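Local coordinates for epidermin decarboxylase (PDB 1G63), which uses FMN to catalyse the oxidative decarboxylation of the C-terminal cysteine residue during maturation of the lantibiotic epidermin, at residues Gly3-Cys8 with Gln27-Val32. Sequence-based numbering, arbitrary orientation.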
loop_
_atom_site.group_PDB
_atom_site.type_symbol
_atom_site.label_atom_id
_atom_site.label_comp_id
_atom_site.label_asym_id
_atom_site.label_seq_id
_atom_site.Cartn_x
_atom_site.Cartn_y
_atom_site.Cartn_z
ATOM N N GLY B 3 -39.575 -18.837 -12.651
ATOM C CA GLY B 3 -38.993 -17.572 -13.059
ATOM C C GLY B 3 -37.831 -17.159 -12.174
ATOM O O GLY B 3 -37.605 -17.745 -11.113
ATOM N N LYS B 4 -37.103 -16.134 -12.604
ATOM C CA LYS B 4 -35.935 -15.655 -11.879
ATOM C C LYS B 4 -36.165 -15.199 -10.437
ATOM O O LYS B 4 -37.061 -14.415 -10.140
ATOM C CB LYS B 4 -35.251 -14.552 -12.692
ATOM C CG LYS B 4 -34.744 -15.045 -14.037
ATOM C CD LYS B 4 -34.110 -13.938 -14.844
ATOM C CE LYS B 4 -33.706 -14.447 -16.214
ATOM N NZ LYS B 4 -33.127 -13.372 -17.064
ATOM N N LEU B 5 -35.330 -15.719 -9.546
ATOM C CA LEU B 5 -35.398 -15.404 -8.128
ATOM C C LEU B 5 -34.074 -14.828 -7.617
ATOM O O LEU B 5 -32.996 -15.349 -7.913
ATOM C CB LEU B 5 -35.768 -16.662 -7.337
ATOM C CG LEU B 5 -35.857 -16.552 -5.808
ATOM C CD1 LEU B 5 -36.854 -17.561 -5.288
ATOM C CD2 LEU B 5 -34.495 -16.766 -5.174
ATOM N N LEU B 6 -34.167 -13.746 -6.850
ATOM C CA LEU B 6 -32.988 -13.099 -6.289
ATOM C C LEU B 6 -32.930 -13.263 -4.777
ATOM O O LEU B 6 -33.924 -13.044 -4.083
ATOM C CB LEU B 6 -32.982 -11.606 -6.625
ATOM C CG LEU B 6 -31.931 -10.744 -5.910
ATOM C CD1 LEU B 6 -30.531 -11.264 -6.205
ATOM C CD2 LEU B 6 -32.066 -9.295 -6.346
ATOM N N ILE B 7 -31.769 -13.671 -4.273
ATOM C CA ILE B 7 -31.587 -13.823 -2.838
ATOM C C ILE B 7 -30.744 -12.655 -2.348
ATOM O O ILE B 7 -29.661 -12.396 -2.870
ATOM C CB ILE B 7 -30.828 -15.114 -2.461
ATOM C CG1 ILE B 7 -31.681 -16.343 -2.760
ATOM C CG2 ILE B 7 -30.447 -15.077 -0.968
ATOM C CD1 ILE B 7 -30.961 -17.652 -2.472
ATOM N N CYS B 8 -31.258 -11.939 -1.358
ATOM C CA CYS B 8 -30.527 -10.832 -0.758
ATOM C C CYS B 8 -30.099 -11.352 0.611
ATOM O O CYS B 8 -30.922 -11.470 1.516
ATOM C CB CYS B 8 -31.428 -9.597 -0.616
ATOM S SG CYS B 8 -31.782 -8.771 -2.208
ATOM N N GLN B 27 -33.740 -25.697 -8.557
ATOM C CA GLN B 27 -34.605 -26.697 -9.153
ATOM C C GLN B 27 -36.033 -26.229 -9.380
ATOM O O GLN B 27 -36.784 -26.874 -10.105
ATOM C CB GLN B 27 -34.620 -27.946 -8.280
ATOM C CG GLN B 27 -33.249 -28.548 -8.054
ATOM C CD GLN B 27 -33.312 -29.811 -7.220
ATOM O OE1 GLN B 27 -33.805 -29.801 -6.088
ATOM N NE2 GLN B 27 -32.813 -30.912 -7.776
ATOM N N HIS B 28 -36.415 -25.112 -8.771
ATOM C CA HIS B 28 -37.775 -24.614 -8.931
ATOM C C HIS B 28 -37.863 -23.283 -9.672
ATOM O O HIS B 28 -38.931 -22.917 -10.157
ATOM C CB HIS B 28 -38.456 -24.471 -7.565
ATOM C CG HIS B 28 -38.443 -25.725 -6.745
ATOM N ND1 HIS B 28 -37.297 -26.221 -6.159
ATOM C CD2 HIS B 28 -39.439 -26.575 -6.401
ATOM C CE1 HIS B 28 -37.588 -27.320 -5.486
ATOM N NE2 HIS B 28 -38.881 -27.558 -5.616
ATOM N N PHE B 29 -36.751 -22.559 -9.763
ATOM C CA PHE B 29 -36.751 -21.262 -10.443
ATOM C C PHE B 29 -35.753 -21.205 -11.594
ATOM O O PHE B 29 -34.621 -21.675 -11.469
ATOM C CB PHE B 29 -36.460 -20.137 -9.440
ATOM C CG PHE B 29 -37.419 -20.096 -8.278
ATOM C CD1 PHE B 29 -37.243 -20.937 -7.185
ATOM C CD2 PHE B 29 -38.516 -19.236 -8.293
ATOM C CE1 PHE B 29 -38.148 -20.928 -6.118
ATOM C CE2 PHE B 29 -39.426 -19.218 -7.238
ATOM C CZ PHE B 29 -39.240 -20.069 -6.146
ATOM N N ASP B 30 -36.188 -20.623 -12.711
ATOM C CA ASP B 30 -35.365 -20.503 -13.918
ATOM C C ASP B 30 -33.938 -20.116 -13.589
ATOM O O ASP B 30 -32.980 -20.681 -14.112
ATOM C CB ASP B 30 -35.971 -19.463 -14.861
ATOM C CG ASP B 30 -37.350 -19.856 -15.355
ATOM O OD1 ASP B 30 -38.082 -18.967 -15.837
ATOM O OD2 ASP B 30 -37.700 -21.052 -15.266
ATOM N N GLU B 31 -33.812 -19.132 -12.716
ATOM C CA GLU B 31 -32.523 -18.640 -12.268
ATOM C C GLU B 31 -32.620 -18.280 -10.796
ATOM O O GLU B 31 -33.696 -17.943 -10.294
ATOM C CB GLU B 31 -32.120 -17.387 -13.058
ATOM C CG GLU B 31 -31.302 -17.645 -14.306
ATOM C CD GLU B 31 -30.865 -16.360 -14.992
ATOM O OE1 GLU B 31 -30.495 -15.400 -14.286
ATOM O OE2 GLU B 31 -30.878 -16.308 -16.241
ATOM N N VAL B 32 -31.495 -18.381 -10.103
ATOM C CA VAL B 32 -31.421 -18.006 -8.704
ATOM C C VAL B 32 -30.100 -17.260 -8.581
ATOM O O VAL B 32 -29.021 -17.847 -8.649
ATOM C CB VAL B 32 -31.468 -19.224 -7.770
ATOM C CG1 VAL B 32 -30.540 -20.283 -8.272
ATOM C CG2 VAL B 32 -31.090 -18.809 -6.352
HETATM O O HOH W 1 -30.413 -12.768 -15.864
#
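The first beta-alpha-beta crossover of the Rossmann-like fold closes here: L5, opening strand 5-9, pairs in parallel with V32, opening strand 32-36, after the chain has returned through helix 18-25. One backbone hydrogen bond joins the segments, L5 N to E31 O at 2.9 Å, with an N-H...O angle of 162°. Beside it V32 CA approaches L5 O at 3.2 Å, a CA-H...O contact. On the sheet face that carries L5 and V32, the leucine places a methyl over the F29 ring: CD1 stands 3.5 Å from the ring centroid, only 9° off the normal, a CH-pi contact. Its CG, anti to the backbone N (chi1 178°), carries both methyls to this face, CD2 lying beside V32 CG2 at 4.1 Å; I7 CD1 reaches the same valine methyl. G3 O lies in plane at the edge of the F29 ring, and D30 OD1 rests 3.2 Å from G3 CA; at G3's backbone angles a CB would press on the preceding carbonyl O, which suits glycine. K4 and E31 run side by side, both chains extended beyond CG: K4 CG packs on E31 CB at 3.7 Å and CE lies against the carboxylate at OE2, while the salt bridge from K4 NZ to that oxygen is long at 3.8 Å. A water accepting from K4 NZ lies where it can donate to E31 OE1 and may link the ends. Outward, D54 accepts a hydrogen bond from V32 N; F29 touches L169 of helix 165-172 and meets Y76 edge-to-face, and strand 76-82 flanks strand 5-9 on the side opposite strand 32-36.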